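Local coordinates for protein dnab-like replicative helicase (Bacillus phage SPP1, PDB 3BH0) that unwinds duplex DNA as a DnaB-family replicative helicase, here represented by its ATPase domain, and is thought to draw on ATP hydrolysis to do so, at residues V98-S103 against R172-K177. Numbering follows the deposited sequence.
Sequences VVNLHS and RQTKRK
T174 sets its two branches apart: CG2 lies anti to the backbone N, whereas OG1 (chi1 -66°) stands beside that N and anti to the carbonyl carbon. From helix 164-176 both branches face strand 98-103. V98 places CG1 anti to its own backbone N (chi1 179°) and beside the carbonyl carbon, which carries this methyl to T174; the two side chains meet tip to tip, V98 CG1 lying 3.8 Å from T174 CG2. N100, two residues further along the same face of the strand, approaches T174 from the opposite direction. N100 CG lies 3.5 Å from T174 OG1 and 4.0 Å from T174 CG2. The backbones stay well apart, 8.1 Å between N100 CA and T174 CA, so side chains alone bridge the gap. T174 OG1 hydrogen-bonds to K170 O, one turn back in its helix, which ties the hydroxyl to the helix backbone. V183 of the neighbouring strand 183-188 touches T174, while N100 touches N155 and F157 of strand 154-157. Strand 98-103 runs parallel between these two strands in the central sheet of the P-loop NTPase fold, and helix 164-176, which follows strand 154-157 and leads toward strand 183-188, packs its end, through T174, against the sheet. V99 points away from T174, and V99 and L101 touch helix 81-93. The interface is small, 117 Å² over both sides, yet its three touching residues are buried: the T174 methyl packs on V98, while the hydroxyl, close to the N100 amide, gives its proton to K170 O, a carbonyl oxygen with none to offer, so any further polar contact with N100 would have to use a lone pair of OG1.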
loop_
_atom_site.group_PDB
_atom_site.type_symbol
_atom_site.label_atom_id
_atom_site.label_comp_id
_atom_site.label_asym_id
_atom_site.label_seq_id
_atom_site.Cartn_x
_atom_site.Cartn_y
_atom_site.Cartn_z
ATOM N N VAL A 98 -0.338 -10.080 -8.654
ATOM C CA VAL A 98 -0.834 -10.821 -7.494
ATOM C C VAL A 98 -0.590 -10.037 -6.202
ATOM O O VAL A 98 0.544 -9.673 -5.894
ATOM C CB VAL A 98 -0.166 -12.222 -7.400
ATOM C CG1 VAL A 98 -0.660 -13.002 -6.178
ATOM C CG2 VAL A 98 -0.419 -13.023 -8.669
ATOM N N VAL A 99 -1.663 -9.784 -5.456
ATOM C CA VAL A 99 -1.582 -9.044 -4.200
ATOM C C VAL A 99 -1.822 -9.943 -2.982
ATOM O O VAL A 99 -2.866 -10.569 -2.862
ATOM C CB VAL A 99 -2.554 -7.837 -4.173
ATOM C CG1 VAL A 99 -2.328 -7.000 -2.909
ATOM C CG2 VAL A 99 -2.384 -6.966 -5.425
ATOM N N ASN A 100 -0.829 -10.006 -2.099
ATOM C CA ASN A 100 -0.941 -10.689 -0.825
ATOM C C ASN A 100 -1.130 -9.636 0.259
ATOM O O ASN A 100 -0.210 -8.885 0.582
ATOM C CB ASN A 100 0.329 -11.480 -0.523
ATOM C CG ASN A 100 0.339 -12.879 -1.134
ATOM O OD1 ASN A 100 -0.559 -13.260 -1.881
ATOM N ND2 ASN A 100 1.372 -13.653 -0.799
ATOM N N LEU A 101 -2.330 -9.578 0.815
ATOM C CA LEU A 101 -2.624 -8.623 1.869
ATOM C C LEU A 101 -2.526 -9.294 3.222
ATOM O O LEU A 101 -3.282 -10.220 3.523
ATOM C CB LEU A 101 -3.996 -7.988 1.671
ATOM C CG LEU A 101 -4.593 -7.271 2.885
ATOM C CD1 LEU A 101 -3.757 -6.060 3.375
ATOM C CD2 LEU A 101 -6.048 -6.875 2.595
ATOM N N HIS A 102 -1.577 -8.829 4.024
ATOM C CA HIS A 102 -1.404 -9.333 5.364
ATOM C C HIS A 102 -2.066 -8.353 6.322
ATOM O O HIS A 102 -1.535 -7.277 6.617
ATOM C CB HIS A 102 0.071 -9.576 5.664
ATOM C CG HIS A 102 0.648 -10.719 4.890
ATOM N ND1 HIS A 102 1.011 -10.614 3.562
ATOM C CD2 HIS A 102 0.895 -12.002 5.245
ATOM C CE1 HIS A 102 1.455 -11.783 3.135
ATOM N NE2 HIS A 102 1.400 -12.640 4.138
ATOM N N SER A 103 -3.272 -8.722 6.756
ATOM C CA SER A 103 -4.096 -7.823 7.539
ATOM C C SER A 103 -4.190 -8.270 8.991
ATOM O O SER A 103 -4.886 -9.214 9.340
ATOM C CB SER A 103 -5.461 -7.628 6.880
ATOM O OG SER A 103 -6.434 -8.465 7.428
ATOM N N ARG A 172 6.750 -16.842 -0.680
ATOM C CA ARG A 172 7.349 -17.921 -1.480
ATOM C C ARG A 172 6.277 -18.881 -1.960
ATOM O O ARG A 172 6.129 -19.129 -3.170
ATOM C CB ARG A 172 8.393 -18.677 -0.659
ATOM C CG ARG A 172 9.585 -17.823 -0.269
ATOM C CD ARG A 172 10.720 -18.666 0.241
ATOM N NE ARG A 172 11.131 -19.656 -0.754
ATOM C CZ ARG A 172 11.463 -20.912 -0.464
ATOM N NH1 ARG A 172 11.427 -21.337 0.789
ATOM N NH2 ARG A 172 11.824 -21.740 -1.435
ATOM N N GLN A 173 5.526 -19.399 -0.991
ATOM C CA GLN A 173 4.333 -20.201 -1.218
ATOM C C GLN A 173 3.427 -19.620 -2.313
ATOM O O GLN A 173 2.958 -20.361 -3.163
ATOM C CB GLN A 173 3.589 -20.367 0.115
ATOM C CG GLN A 173 2.522 -21.433 0.119
ATOM C CD GLN A 173 1.765 -21.511 1.435
ATOM O OE1 GLN A 173 2.358 -21.538 2.520
ATOM N NE2 GLN A 173 0.440 -21.563 1.343
ATOM N N THR A 174 3.208 -18.305 -2.304
ATOM C CA THR A 174 2.417 -17.613 -3.353
ATOM C C THR A 174 3.151 -17.556 -4.688
ATOM O O THR A 174 2.547 -17.677 -5.752
ATOM C CB THR A 174 2.026 -16.147 -2.935
ATOM O OG1 THR A 174 1.129 -16.182 -1.820
ATOM C CG2 THR A 174 1.357 -15.381 -4.074
ATOM N N LYS A 175 4.453 -17.327 -4.623
ATOM C CA LYS A 175 5.291 -17.274 -5.815
ATOM C C LYS A 175 5.173 -18.587 -6.570
ATOM O O LYS A 175 4.816 -18.610 -7.742
ATOM C CB LYS A 175 6.745 -17.028 -5.416
ATOM C CG LYS A 175 7.149 -15.576 -5.365
ATOM C CD LYS A 175 8.663 -15.520 -5.343
ATOM C CE LYS A 175 9.191 -14.746 -6.532
ATOM N NZ LYS A 175 10.669 -14.900 -6.590
ATOM N N ARG A 176 5.453 -19.678 -5.866
ATOM C CA ARG A 176 5.345 -21.030 -6.423
ATOM C C ARG A 176 4.003 -21.304 -7.108
ATOM O O ARG A 176 3.957 -21.999 -8.129
ATOM C CB ARG A 176 5.585 -22.059 -5.322
ATOM C CG ARG A 176 6.227 -23.351 -5.801
ATOM C CD ARG A 176 6.440 -24.297 -4.613
ATOM N NE ARG A 176 5.273 -24.290 -3.730
ATOM C CZ ARG A 176 4.380 -25.274 -3.644
ATOM N NH1 ARG A 176 4.526 -26.385 -4.371
ATOM N NH2 ARG A 176 3.340 -25.145 -2.819
ATOM N N LYS A 177 2.925 -20.745 -6.558
ATOM C CA LYS A 177 1.577 -20.969 -7.086
ATOM C C LYS A 177 1.178 -19.960 -8.163
ATOM O O LYS A 177 0.088 -20.036 -8.720
ATOM C CB LYS A 177 0.552 -21.018 -5.943
ATOM C CG LYS A 177 0.698 -22.251 -5.048
ATOM C CD LYS A 177 -0.025 -22.097 -3.710
ATOM C CE LYS A 177 0.321 -23.260 -2.761
ATOM N NZ LYS A 177 -0.573 -23.387 -1.554
#